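Local coordinates for protein EmGH1 (PDB 5Z87) that probably hydrolyses beta-glucosidic bonds, as a bacterial glycoside hydrolase of family 3, at residues 435-441 against 475-481; 290-296 against 339-343; 166-170 against 225-229; 30-36 against 45-50. One frame throughout, in Å; residues are numbered along the deposited sequence.

Contact 1: 435-441 against 475-481; sequences RKMLVVG and FEVEYAQ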
loop_
_atom_site.group_PDB
_atom_site.type_symbol
_atom_site.label_atom_id
_atom_site.label_comp_id
_atom_site.label_asym_id
_atom_site.label_seq_id
_atom_site.Cartn_x
_atom_site.Cartn_y
_atom_site.Cartn_z
ATOM N N ARG A 435 12.069 31.500 -35.946
ATOM C CA ARG A 435 13.377 31.773 -36.521
ATOM C C ARG A 435 14.473 30.888 -35.944
ATOM O O ARG A 435 15.180 30.215 -36.699
ATOM C CB ARG A 435 13.752 33.258 -36.348
ATOM C CG ARG A 435 15.268 33.502 -36.392
ATOM C CD ARG A 435 15.666 34.985 -36.469
ATOM N NE ARG A 435 16.071 35.543 -35.174
ATOM C CZ ARG A 435 17.103 35.125 -34.440
ATOM N NH1 ARG A 435 17.884 34.135 -34.857
ATOM N NH2 ARG A 435 17.365 35.708 -33.277
ATOM N N LYS A 436 14.641 30.852 -34.623
ATOM C CA LYS A 436 15.725 30.079 -34.017
ATOM C C LYS A 436 15.208 29.364 -32.774
ATOM O O LYS A 436 14.917 30.006 -31.760
ATOM C CB LYS A 436 16.912 30.972 -33.671
ATOM C CG LYS A 436 18.181 30.201 -33.364
ATOM C CD LYS A 436 19.316 31.135 -32.967
ATOM C CE LYS A 436 20.652 30.409 -32.974
ATOM N NZ LYS A 436 21.186 30.177 -31.599
ATOM N N MET A 437 15.129 28.035 -32.843
ATOM C CA MET A 437 14.604 27.209 -31.764
ATOM C C MET A 437 15.737 26.495 -31.041
ATOM O O MET A 437 16.574 25.848 -31.679
ATOM C CB MET A 437 13.607 26.188 -32.308
ATOM C CG MET A 437 13.290 25.069 -31.331
ATOM S SD MET A 437 12.446 23.679 -32.098
ATOM C CE MET A 437 10.934 24.389 -32.721
ATOM N N LEU A 438 15.767 26.624 -29.714
ATOM C CA LEU A 438 16.681 25.857 -28.874
ATOM C C LEU A 438 16.005 24.556 -28.449
ATOM O O LEU A 438 14.929 24.586 -27.842
ATOM C CB LEU A 438 17.083 26.651 -27.636
ATOM C CG LEU A 438 17.819 25.843 -26.559
ATOM C CD1 LEU A 438 19.207 25.425 -27.036
ATOM C CD2 LEU A 438 17.906 26.606 -25.252
ATOM N N VAL A 439 16.625 23.425 -28.777
ATOM C CA VAL A 439 16.192 22.110 -28.311
ATOM C C VAL A 439 17.167 21.678 -27.228
ATOM O O VAL A 439 18.359 21.497 -27.500
ATOM C CB VAL A 439 16.142 21.092 -29.463
ATOM C CG1 VAL A 439 15.684 19.727 -28.965
ATOM C CG2 VAL A 439 15.207 21.585 -30.557
ATOM N N VAL A 440 16.672 21.523 -25.996
ATOM C CA VAL A 440 17.525 21.397 -24.819
ATOM C C VAL A 440 16.945 20.372 -23.851
ATOM O O VAL A 440 15.723 20.250 -23.705
ATOM C CB VAL A 440 17.690 22.769 -24.128
ATOM C CG1 VAL A 440 16.335 23.430 -23.995
ATOM C CG2 VAL A 440 18.336 22.627 -22.757
ATOM N N GLY A 441 17.839 19.645 -23.169
ATOM C CA GLY A 441 17.449 18.726 -22.122
ATOM C C GLY A 441 18.105 17.361 -22.223
ATOM O O GLY A 441 18.626 16.961 -23.272
ATOM N N PHE A 475 13.698 27.406 -40.707
ATOM C CA PHE A 475 14.135 28.060 -39.484
ATOM C C PHE A 475 15.292 27.264 -38.903
ATOM O O PHE A 475 15.570 26.140 -39.324
ATOM C CB PHE A 475 12.984 28.229 -38.477
ATOM C CG PHE A 475 12.434 26.942 -37.928
ATOM C CD1 PHE A 475 13.013 26.343 -36.820
ATOM C CD2 PHE A 475 11.315 26.353 -38.493
ATOM C CE1 PHE A 475 12.503 25.165 -36.303
ATOM C CE2 PHE A 475 10.798 25.178 -37.977
ATOM C CZ PHE A 475 11.396 24.584 -36.883
ATOM N N GLU A 476 15.969 27.873 -37.936
ATOM C CA GLU A 476 17.197 27.349 -37.365
ATOM C C GLU A 476 16.924 26.618 -36.055
ATOM O O GLU A 476 15.962 26.918 -35.341
ATOM C CB GLU A 476 18.189 28.484 -37.121
ATOM C CG GLU A 476 19.583 28.039 -36.748
ATOM C CD GLU A 476 20.518 29.213 -36.548
ATOM O OE1 GLU A 476 21.416 29.120 -35.679
ATOM O OE2 GLU A 476 20.345 30.228 -37.266
ATOM N N VAL A 477 17.796 25.658 -35.745
ATOM C CA VAL A 477 17.735 24.876 -34.518
ATOM C C VAL A 477 19.122 24.863 -33.896
ATOM O O VAL A 477 20.108 24.575 -34.581
ATOM C CB VAL A 477 17.246 23.435 -34.784
ATOM C CG1 VAL A 477 17.778 22.470 -33.722
ATOM C CG2 VAL A 477 15.731 23.393 -34.846
ATOM N N GLU A 478 19.204 25.190 -32.611
ATOM C CA GLU A 478 20.402 24.920 -31.835
ATOM C C GLU A 478 20.073 23.931 -30.726
ATOM O O GLU A 478 18.914 23.767 -30.336
ATOM C CB GLU A 478 21.009 26.194 -31.241
ATOM C CG GLU A 478 22.491 26.031 -30.912
ATOM C CD GLU A 478 23.229 27.351 -30.831
ATOM O OE1 GLU A 478 22.829 28.304 -31.539
ATOM O OE2 GLU A 478 24.214 27.430 -30.063
ATOM N N TYR A 479 21.109 23.264 -30.231
ATOM C CA TYR A 479 20.955 22.217 -29.240
ATOM C C TYR A 479 21.867 22.511 -28.068
ATOM O O TYR A 479 23.014 22.923 -28.252
ATOM C CB TYR A 479 21.292 20.829 -29.813
ATOM C CG TYR A 479 21.655 19.807 -28.751
ATOM C CD1 TYR A 479 20.682 19.254 -27.926
ATOM C CD2 TYR A 479 22.968 19.405 -28.566
ATOM C CE1 TYR A 479 21.014 18.326 -26.950
ATOM C CE2 TYR A 479 23.309 18.481 -27.597
ATOM C CZ TYR A 479 22.326 17.937 -26.791
ATOM O OH TYR A 479 22.666 17.008 -25.824
ATOM N N ALA A 480 21.346 22.303 -26.869
ATOM C CA ALA A 480 22.124 22.337 -25.645
ATOM C C ALA A 480 21.762 21.126 -24.796
ATOM O O ALA A 480 20.605 20.696 -24.770
ATOM C CB ALA A 480 21.877 23.640 -24.862
ATOM N N GLN A 481 22.762 20.565 -24.118
ATOM C CA GLN A 481 22.511 19.456 -23.199
ATOM C C GLN A 481 21.501 19.850 -22.116
ATOM O O GLN A 481 20.549 19.109 -21.833
ATOM C CB GLN A 481 23.837 19.000 -22.583
ATOM C CG GLN A 481 23.726 17.871 -21.572
ATOM C CD GLN A 481 23.299 16.554 -22.197
ATOM O OE1 GLN A 481 23.456 16.335 -23.404
ATOM N NE2 GLN A 481 22.749 15.670 -21.375
HETATM O O HOH W 1 20.248 15.584 -25.043
#
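Lys436 and Glu478 both carry CG trans to their own backbone N (chi1 -166° and -158°); their CB atoms leave the same face of the sheet, and with these torsions the chains extend from it close enough to meet. A bend at the last torsion of Lys436 then turns NZ to OE1 of Glu478 in a salt bridge. The modelled separation of 2.5 Å between NZ and OE1 is very short, and its exact value is doubtful. Glu476 runs alongside the lysine, with OE1 3.1 Å from Lys436 CE, while Asp524 provides a second salt bridge to NZ. A methionine at Lys436 would probably leave both Glu478 and Asp524 without their positive partner.

On the other face, Met437 CE meets Phe475 CE1 at 4.0 Å and Val439 CG2 meets Val477 CG1 at 4.2 Å, and Leu466 of helix 462-473 packs on both Met437 and Val439. The backbones run parallel in step. Met437 N reaches Glu476 O at 2.9 Å, Glu478 N returns to Met437 O, and Val439 N reaches Glu478 O at 2.8 Å. Past the strand end, a water donates to Gly441 O and also hydrogen-bonds Tyr479 OH.

Strand 436-440, helix 462-473 and edge strand 476-480 form a beta-alpha-beta crossover in the mixed sheet of the family 3 C-terminal domain.

Contact 2: 290-296 against 339-343; sequences HADTHLL and RAGVD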
loop_
_atom_site.group_PDB
_atom_site.type_symbol
_atom_site.label_atom_id
_atom_site.label_comp_id
_atom_site.label_asym_id
_atom_site.label_seq_id
_atom_site.Cartn_x
_atom_site.Cartn_y
_atom_site.Cartn_z
ATOM N N HIS A 290 4.353 -18.981 -8.277
ATOM C CA HIS A 290 4.842 -20.186 -8.940
ATOM C C HIS A 290 4.499 -21.460 -8.176
ATOM O O HIS A 290 4.723 -22.550 -8.710
ATOM C CB HIS A 290 6.355 -20.096 -9.149
ATOM C CG HIS A 290 6.748 -19.245 -10.314
ATOM N ND1 HIS A 290 6.718 -17.865 -10.270
ATOM C CD2 HIS A 290 7.144 -19.575 -11.570
ATOM C CE1 HIS A 290 7.088 -17.383 -11.448
ATOM N NE2 HIS A 290 7.356 -18.400 -12.252
ATOM N N ALA A 291 3.966 -21.348 -6.953
ATOM C CA ALA A 291 3.451 -22.484 -6.190
ATOM C C ALA A 291 1.983 -22.309 -5.818
ATOM O O ALA A 291 1.506 -22.958 -4.886
ATOM C CB ALA A 291 4.273 -22.715 -4.917
ATOM N N ASP A 292 1.251 -21.458 -6.536
ATOM C CA ASP A 292 -0.118 -21.098 -6.177
ATOM C C ASP A 292 -1.084 -22.008 -6.938
ATOM O O ASP A 292 -1.540 -21.688 -8.040
ATOM C CB ASP A 292 -0.362 -19.620 -6.469
ATOM C CG ASP A 292 -1.635 -19.091 -5.831
ATOM O OD1 ASP A 292 -2.605 -19.871 -5.670
ATOM O OD2 ASP A 292 -1.676 -17.881 -5.496
ATOM N N THR A 293 -1.421 -23.145 -6.318
ATOM C CA THR A 293 -2.298 -24.124 -6.962
ATOM C C THR A 293 -3.663 -23.533 -7.257
ATOM O O THR A 293 -4.251 -23.810 -8.305
ATOM C CB THR A 293 -2.462 -25.372 -6.082
ATOM O OG1 THR A 293 -1.186 -25.971 -5.823
ATOM C CG2 THR A 293 -3.360 -26.393 -6.774
ATOM N N HIS A 294 -4.203 -22.741 -6.331
ATOM C CA HIS A 294 -5.473 -22.070 -6.592
ATOM C C HIS A 294 -5.421 -21.251 -7.880
ATOM O O HIS A 294 -6.342 -21.298 -8.704
ATOM C CB HIS A 294 -5.836 -21.173 -5.408
ATOM C CG HIS A 294 -6.930 -20.193 -5.706
ATOM N ND1 HIS A 294 -8.245 -20.574 -5.871
ATOM C CD2 HIS A 294 -6.901 -18.849 -5.879
ATOM C CE1 HIS A 294 -8.981 -19.505 -6.127
ATOM N NE2 HIS A 294 -8.189 -18.445 -6.136
ATOM N N LEU A 295 -4.344 -20.486 -8.068
ATOM C CA LEU A 295 -4.228 -19.639 -9.252
ATOM C C LEU A 295 -3.907 -20.466 -10.499
ATOM O O LEU A 295 -4.606 -20.372 -11.515
ATOM C CB LEU A 295 -3.144 -18.583 -9.012
ATOM C CG LEU A 295 -3.344 -17.135 -9.456
ATOM C CD1 LEU A 295 -4.799 -16.717 -9.337
ATOM C CD2 LEU A 295 -2.437 -16.200 -8.633
ATOM N N LEU A 296 -2.841 -21.277 -10.439
ATOM C CA LEU A 296 -2.331 -22.003 -11.600
ATOM C C LEU A 296 -3.186 -23.211 -11.989
ATOM O O LEU A 296 -3.075 -23.692 -13.119
ATOM C CB LEU A 296 -0.892 -22.462 -11.337
ATOM C CG LEU A 296 0.144 -21.337 -11.200
ATOM C CD1 LEU A 296 1.547 -21.860 -10.924
ATOM C CD2 LEU A 296 0.144 -20.471 -12.450
ATOM N N ARG A 339 3.493 -29.639 -9.574
ATOM C CA ARG A 339 2.147 -30.003 -9.130
ATOM C C ARG A 339 1.230 -28.796 -9.087
ATOM O O ARG A 339 0.020 -28.930 -9.323
ATOM C CB ARG A 339 2.176 -30.664 -7.756
ATOM C CG ARG A 339 3.322 -31.612 -7.539
ATOM C CD ARG A 339 2.892 -33.036 -7.427
ATOM N NE ARG A 339 1.839 -33.209 -6.443
ATOM C CZ ARG A 339 2.057 -33.339 -5.143
ATOM N NH1 ARG A 339 1.029 -33.498 -4.313
ATOM N NH2 ARG A 339 3.299 -33.311 -4.679
ATOM N N ALA A 340 1.774 -27.614 -8.782
ATOM C CA ALA A 340 0.940 -26.421 -8.808
ATOM C C ALA A 340 0.420 -26.181 -10.210
ATOM O O ALA A 340 -0.744 -25.814 -10.392
ATOM C CB ALA A 340 1.716 -25.202 -8.304
ATOM N N GLY A 341 1.264 -26.405 -11.219
ATOM C CA GLY A 341 0.832 -26.212 -12.584
ATOM C C GLY A 341 1.771 -25.426 -13.479
ATOM O O GLY A 341 1.346 -24.948 -14.535
ATOM N N VAL A 342 3.033 -25.273 -13.079
ATOM C CA VAL A 342 4.064 -24.760 -13.976
ATOM C C VAL A 342 4.546 -25.905 -14.868
ATOM O O VAL A 342 5.045 -26.920 -14.372
ATOM C CB VAL A 342 5.239 -24.159 -13.195
ATOM C CG1 VAL A 342 6.291 -23.655 -14.169
ATOM C CG2 VAL A 342 4.769 -23.051 -12.239
ATOM N N ASP A 343 4.430 -25.726 -16.185
ATOM C CA ASP A 343 4.722 -26.783 -17.147
ATOM C C ASP A 343 6.161 -26.757 -17.644
ATOM O O ASP A 343 6.754 -27.820 -17.838
ATOM C CB ASP A 343 3.774 -26.688 -18.349
ATOM C CG ASP A 343 2.325 -26.791 -17.951
ATOM O OD1 ASP A 343 2.003 -27.708 -17.157
ATOM O OD2 ASP A 343 1.511 -25.960 -18.422
HETATM O O HOH W 2 -1.308 -24.973 -14.564
#
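One water bridges the two segments: it donates to Leu296 O at 2.6 Å and to Gly341 O at 2.7 Å. No direct hydrogen bond crosses here, and the rest is van der Waals packing. The methyl of Ala340 fits into the bend of 290-293, with CB 3.8 Å from Ala291 C, and Thr293 OG1 rests against Ala340 CA. Next to this contact, Leu296 sets CB against Ala340 O at 3.5 Å and sends CD1 to Val342 CG2 at 3.7 Å; the same valine methyl lies 3.6 Å from His290 O. These are two helix ends of the barrel domain of family 3: helix 293-303 begins where helix 330-340 finishes. Asp292 is the N-cap of the first, its OD1 accepting from Leu295 N from above the carboxylate plane, and its side chain lies about 3 Å from a bound magnesium ion. Gly341 ends the second with a positive phi of 133°, where a side chain would run into the carbonyl O of Ala340 and press on Leu296 O. The buried ring of His290 has NE2 hydrogen-bonded to the backbone N of Asp313, a residue lining the pocket that holds the dithiothreitol molecule.

Contact 3: 166-170 against 225-229; sequences AKEAR and ANRIA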
loop_
_atom_site.group_PDB
_atom_site.type_symbol
_atom_site.label_atom_id
_atom_site.label_comp_id
_atom_site.label_asym_id
_atom_site.label_seq_id
_atom_site.Cartn_x
_atom_site.Cartn_y
_atom_site.Cartn_z
ATOM N N ALA A 166 4.957 -9.839 -34.862
ATOM C CA ALA A 166 4.962 -11.289 -35.015
ATOM C C ALA A 166 5.663 -11.710 -36.311
ATOM O O ALA A 166 6.459 -12.662 -36.316
ATOM C CB ALA A 166 3.529 -11.822 -34.964
ATOM N N LYS A 167 5.384 -11.005 -37.415
ATOM C CA LYS A 167 6.056 -11.275 -38.686
ATOM C C LYS A 167 7.560 -11.240 -38.520
ATOM O O LYS A 167 8.268 -12.148 -38.966
ATOM C CB LYS A 167 5.640 -10.248 -39.741
ATOM C CG LYS A 167 4.292 -10.457 -40.358
ATOM C CD LYS A 167 3.979 -9.304 -41.316
ATOM C CE LYS A 167 2.552 -9.400 -41.826
ATOM N NZ LYS A 167 2.155 -8.179 -42.577
ATOM N N GLU A 168 8.065 -10.174 -37.891
ATOM C CA GLU A 168 9.503 -10.025 -37.726
ATOM C C GLU A 168 10.066 -11.136 -36.849
ATOM O O GLU A 168 11.166 -11.641 -37.103
ATOM C CB GLU A 168 9.829 -8.637 -37.146
ATOM C CG GLU A 168 9.351 -7.463 -38.013
ATOM C CD GLU A 168 9.998 -6.112 -37.676
ATOM O OE1 GLU A 168 10.960 -6.048 -36.868
ATOM O OE2 GLU A 168 9.526 -5.096 -38.238
ATOM N N ALA A 169 9.316 -11.545 -35.824
ATOM C CA ALA A 169 9.812 -12.571 -34.913
ATOM C C ALA A 169 9.818 -13.945 -35.583
ATOM O O ALA A 169 10.818 -14.668 -35.529
ATOM C CB ALA A 169 8.969 -12.588 -33.631
ATOM N N ARG A 170 8.708 -14.320 -36.218
ATOM C CA ARG A 170 8.599 -15.654 -36.803
ATOM C C ARG A 170 9.578 -15.827 -37.964
ATOM O O ARG A 170 10.219 -16.877 -38.096
ATOM C CB ARG A 170 7.152 -15.905 -37.242
ATOM C CG ARG A 170 6.826 -17.358 -37.578
ATOM C CD ARG A 170 7.065 -18.275 -36.380
ATOM N NE ARG A 170 7.099 -19.691 -36.740
ATOM C CZ ARG A 170 6.065 -20.518 -36.611
ATOM N NH1 ARG A 170 6.173 -21.794 -36.967
ATOM N NH2 ARG A 170 4.916 -20.067 -36.131
ATOM N N ALA A 225 0.505 -18.731 -40.576
ATOM C CA ALA A 225 1.908 -18.470 -40.853
ATOM C C ALA A 225 2.298 -17.087 -40.341
ATOM O O ALA A 225 1.509 -16.138 -40.362
ATOM C CB ALA A 225 2.180 -18.573 -42.360
ATOM N N ASN A 226 3.530 -16.984 -39.859
ATOM C CA ASN A 226 4.109 -15.704 -39.457
ATOM C C ASN A 226 3.422 -15.110 -38.224
ATOM O O ASN A 226 3.413 -13.890 -38.030
ATOM C CB ASN A 226 4.098 -14.717 -40.629
ATOM C CG ASN A 226 5.036 -15.147 -41.752
ATOM O OD1 ASN A 226 6.157 -15.611 -41.503
ATOM N ND2 ASN A 226 4.579 -15.007 -42.987
ATOM N N ARG A 227 2.847 -15.971 -37.390
ATOM C CA ARG A 227 2.380 -15.641 -36.052
ATOM C C ARG A 227 3.223 -16.402 -35.043
ATOM O O ARG A 227 3.966 -17.318 -35.398
ATOM C CB ARG A 227 0.895 -15.988 -35.876
ATOM C CG ARG A 227 -0.024 -15.352 -36.896
ATOM C CD ARG A 227 0.019 -13.832 -36.850
ATOM N NE ARG A 227 -0.799 -13.268 -37.918
ATOM C CZ ARG A 227 -1.554 -12.184 -37.799
ATOM N NH1 ARG A 227 -2.259 -11.770 -38.838
ATOM N NH2 ARG A 227 -1.601 -11.511 -36.651
ATOM N N ILE A 228 3.124 -16.002 -33.771
ATOM C CA ILE A 228 3.885 -16.623 -32.692
ATOM C C ILE A 228 2.975 -16.743 -31.474
ATOM O O ILE A 228 1.968 -16.045 -31.353
ATOM C CB ILE A 228 5.162 -15.822 -32.328
ATOM C CG1 ILE A 228 4.792 -14.498 -31.628
ATOM C CG2 ILE A 228 6.010 -15.551 -33.574
ATOM C CD1 ILE A 228 5.998 -13.696 -31.103
ATOM N N ALA A 229 3.350 -17.632 -30.562
ATOM C CA ALA A 229 2.610 -17.804 -29.318
ATOM C C ALA A 229 2.901 -16.670 -28.332
ATOM O O ALA A 229 4.050 -16.235 -28.174
ATOM C CB ALA A 229 2.958 -19.153 -28.678
#
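The guanidinium of Arg170 meets the carbonyl of Arg227 with its edge: Arg227 O lies only 5° out of the guanidinium plane and accepts from NH2 at 3.0 Å. The bond is fairly straight, 160° at the hydrogen, and the nitrogen sits nearly along the C=O axis. Neither face of the group is used against 225-229. NH1, at the same flat group, is held by Cys383 O, so two backbone carbonyls fix how the guanidinium is turned.

The aliphatic part of the arginine packs as well. With CG trans to the backbone N and a bend at chi2 (60°), the chain folds over the loop: CG is 3.7 Å from Asn226 CA, and CD comes to 3.4 Å from Arg227 O. Ile228 slides past it in the opposite direction, placing CG2 3.9 Å from Arg170 CB and CD1 4.1 Å from Ala169 CB. One turn earlier on the helix, the methyl of Ala166 sits 3.7 Å from Asn226 O. The side chain of Arg227 starts away from 166-170, and its NH1 forms a salt bridge with Glu163, also on helix 155-171.

Leu215 of helix 201-216 touches both Ala166 and Ile228, so two neighbouring helices close on this loop. Helix 155-171 leads into strand 176-177, and the loop leads into the adjacent strand 229-235: in these successive beta-alpha units of the TIM-barrel-like N-terminal domain of family 3, the contact packs an outer helix against the loop that enters strand 229-235.

Contact 4: 30-36 against 45-50; sequences NQASDDY and RRAAAL
Arg45 leaves helix 43-51 toward the N-terminal loop and meets Asp34 along almost its whole length. CB is 3.5 Å from Asp34 OD2, and CG brushes the OD1 of the poorly ordered Asn30. CD passes over OD2 at a looser distance; beyond it a bend at chi3 (73°) lets NE donate to Asp34 OD2 at 2.9 Å, on the syn side, while NH2 reaches OD1 at 2.8 Å in a weak, bent bond of the salt bridge. The two flat groups are 47° apart, so the pairing is twisted. Asp34 closes a type I beta turn that starts at Gln31, and its OD2 also takes Gln31 N from the opposite carboxylate face. With an alanine here, the Arg45 charge would probably lose its mate and Gln31 N this acceptor, leaving the turn less firmly tied to the helix.

Further on, Arg46 grips Tyr36 O side-on with NE (3.0 Å) and NH2 (3.3 Å), the oxygen lying in the guanidinium plane; its NH1 is salt-bridged to Asp387. Leu50 CD1 stands over the centre of the Tyr36 ring, 4.0 Å from the centroid, a CH-pi contact. Ala49 CB touches Asp34 O and Tyr36 N.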
loop_
_atom_site.group_PDB
_atom_site.type_symbol
_atom_site.label_atom_id
_atom_site.label_comp_id
_atom_site.label_asym_id
_atom_site.label_seq_id
_atom_site.Cartn_x
_atom_site.Cartn_y
_atom_site.Cartn_z
ATOM N N ASN A 30 -10.347 -37.987 -28.901
ATOM C CA ASN A 30 -9.115 -38.749 -28.705
ATOM C C ASN A 30 -9.332 -40.237 -29.020
ATOM O O ASN A 30 -10.024 -40.948 -28.283
ATOM C CB ASN A 30 -8.587 -38.571 -27.273
ATOM C CG ASN A 30 -7.139 -38.048 -27.225
ATOM O OD1 ASN A 30 -6.755 -37.150 -27.976
ATOM N ND2 ASN A 30 -6.341 -38.608 -26.320
ATOM N N GLN A 31 -8.722 -40.696 -30.115
ATOM C CA GLN A 31 -8.932 -42.029 -30.663
ATOM C C GLN A 31 -7.631 -42.825 -30.689
ATOM O O GLN A 31 -6.528 -42.267 -30.705
ATOM C CB GLN A 31 -9.511 -41.953 -32.086
ATOM C CG GLN A 31 -10.945 -42.450 -32.214
ATOM C CD GLN A 31 -11.879 -41.817 -31.201
ATOM O OE1 GLN A 31 -12.260 -40.654 -31.338
ATOM N NE2 GLN A 31 -12.243 -42.575 -30.168
ATOM N N ALA A 32 -7.774 -44.153 -30.710
ATOM C CA ALA A 32 -6.616 -45.024 -30.869
ATOM C C ALA A 32 -6.001 -44.920 -32.258
ATOM O O ALA A 32 -4.823 -45.247 -32.429
ATOM C CB ALA A 32 -7.005 -46.474 -30.585
ATOM N N SER A 33 -6.769 -44.474 -33.249
ATOM C CA SER A 33 -6.247 -44.257 -34.592
ATOM C C SER A 33 -5.454 -42.962 -34.730
ATOM O O SER A 33 -4.950 -42.686 -35.826
ATOM C CB SER A 33 -7.395 -44.243 -35.604
ATOM O OG SER A 33 -8.066 -42.995 -35.584
ATOM N N ASP A 34 -5.344 -42.161 -33.669
ATOM C CA ASP A 34 -4.688 -40.865 -33.770
ATOM C C ASP A 34 -3.195 -41.037 -34.039
ATOM O O ASP A 34 -2.517 -41.859 -33.410
ATOM C CB ASP A 34 -4.913 -40.055 -32.490
ATOM C CG ASP A 34 -6.301 -39.431 -32.424
ATOM O OD1 ASP A 34 -7.098 -39.662 -33.358
ATOM O OD2 ASP A 34 -6.601 -38.721 -31.434
ATOM N N ASP A 35 -2.688 -40.241 -34.977
ATOM C CA ASP A 35 -1.316 -40.339 -35.467
ATOM C C ASP A 35 -0.690 -38.957 -35.383
ATOM O O ASP A 35 -1.200 -38.017 -36.001
ATOM C CB ASP A 35 -1.305 -40.856 -36.919
ATOM C CG ASP A 35 0.078 -41.263 -37.403
ATOM O OD1 ASP A 35 1.085 -40.681 -36.941
ATOM O OD2 ASP A 35 0.156 -42.180 -38.260
ATOM N N TYR A 36 0.431 -38.832 -34.659
ATOM C CA TYR A 36 1.012 -37.507 -34.446
ATOM C C TYR A 36 1.505 -36.871 -35.742
ATOM O O TYR A 36 1.720 -35.654 -35.782
ATOM C CB TYR A 36 2.135 -37.578 -33.399
ATOM C CG TYR A 36 3.510 -37.891 -33.943
ATOM C CD1 TYR A 36 4.328 -36.885 -34.452
ATOM C CD2 TYR A 36 3.997 -39.202 -33.948
ATOM C CE1 TYR A 36 5.595 -37.169 -34.972
ATOM C CE2 TYR A 36 5.269 -39.503 -34.461
ATOM C CZ TYR A 36 6.058 -38.477 -34.969
ATOM O OH TYR A 36 7.307 -38.743 -35.477
ATOM N N ARG A 45 -4.776 -33.592 -30.116
ATOM C CA ARG A 45 -4.779 -35.014 -30.436
ATOM C C ARG A 45 -3.419 -35.466 -30.954
ATOM O O ARG A 45 -2.952 -36.555 -30.603
ATOM C CB ARG A 45 -5.909 -35.318 -31.416
ATOM C CG ARG A 45 -7.275 -35.181 -30.718
ATOM C CD ARG A 45 -8.467 -35.325 -31.652
ATOM N NE ARG A 45 -8.659 -36.708 -32.078
ATOM C CZ ARG A 45 -9.534 -37.087 -33.004
ATOM N NH1 ARG A 45 -10.303 -36.182 -33.600
ATOM N NH2 ARG A 45 -9.635 -38.367 -33.336
ATOM N N ARG A 46 -2.730 -34.621 -31.727
ATOM C CA ARG A 46 -1.379 -34.978 -32.143
ATOM C C ARG A 46 -0.443 -35.053 -30.948
ATOM O O ARG A 46 0.450 -35.908 -30.907
ATOM C CB ARG A 46 -0.853 -33.996 -33.193
ATOM C CG ARG A 46 -1.673 -34.001 -34.479
ATOM C CD ARG A 46 -1.233 -32.914 -35.447
ATOM N NE ARG A 46 0.117 -33.171 -35.934
ATOM C CZ ARG A 46 0.779 -32.374 -36.764
ATOM N NH1 ARG A 46 0.222 -31.252 -37.204
ATOM N NH2 ARG A 46 2.009 -32.696 -37.146
ATOM N N ALA A 47 -0.642 -34.185 -29.947
ATOM C CA ALA A 47 0.251 -34.193 -28.782
ATOM C C ALA A 47 0.046 -35.440 -27.931
ATOM O O ALA A 47 1.016 -36.041 -27.455
ATOM C CB ALA A 47 0.046 -32.933 -27.931
ATOM N N ALA A 48 -1.206 -35.844 -27.717
ATOM C CA ALA A 48 -1.451 -37.087 -26.989
ATOM C C ALA A 48 -0.837 -38.279 -27.718
ATOM O O ALA A 48 -0.163 -39.116 -27.108
ATOM C CB ALA A 48 -2.954 -37.291 -26.787
ATOM N N ALA A 49 -1.059 -38.369 -29.031
ATOM C CA ALA A 49 -0.510 -39.493 -29.787
ATOM C C ALA A 49 1.011 -39.541 -29.675
ATOM O O ALA A 49 1.600 -40.620 -29.521
ATOM C CB ALA A 49 -0.953 -39.409 -31.247
ATOM N N LEU A 50 1.665 -38.380 -29.721
ATOM C CA LEU A 50 3.118 -38.358 -29.621
ATOM C C LEU A 50 3.574 -38.715 -28.218
ATOM O O LEU A 50 4.553 -39.459 -28.042
ATOM C CB LEU A 50 3.647 -36.983 -30.022
ATOM C CG LEU A 50 5.153 -36.757 -29.867
ATOM C CD1 LEU A 50 5.930 -37.786 -30.677
ATOM C CD2 LEU A 50 5.553 -35.324 -30.264
#

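Along the chain the order is contact 4, contact 3, contact 2, contact 1, one closing before the next opens. The first three form a loose cluster, centres 26 to 28 Å apart and nearest atoms about 11 to 12 Å. Strand 229-235 follows the loop of contact 3, and its Phe235 packs on Leu296 of contact 2; helix 366-382 packs on the helix of contact 4 and on Asp343 of contact 2. Contact 1, its centre 41 to 67 Å from the others, lies in the family 3 C-terminal domain, ahead of the fibronectin type III-like domain. The first three thus tie together the barrel domain and its N-terminal lead-in, while contact 1 builds the edge of a separate sheet.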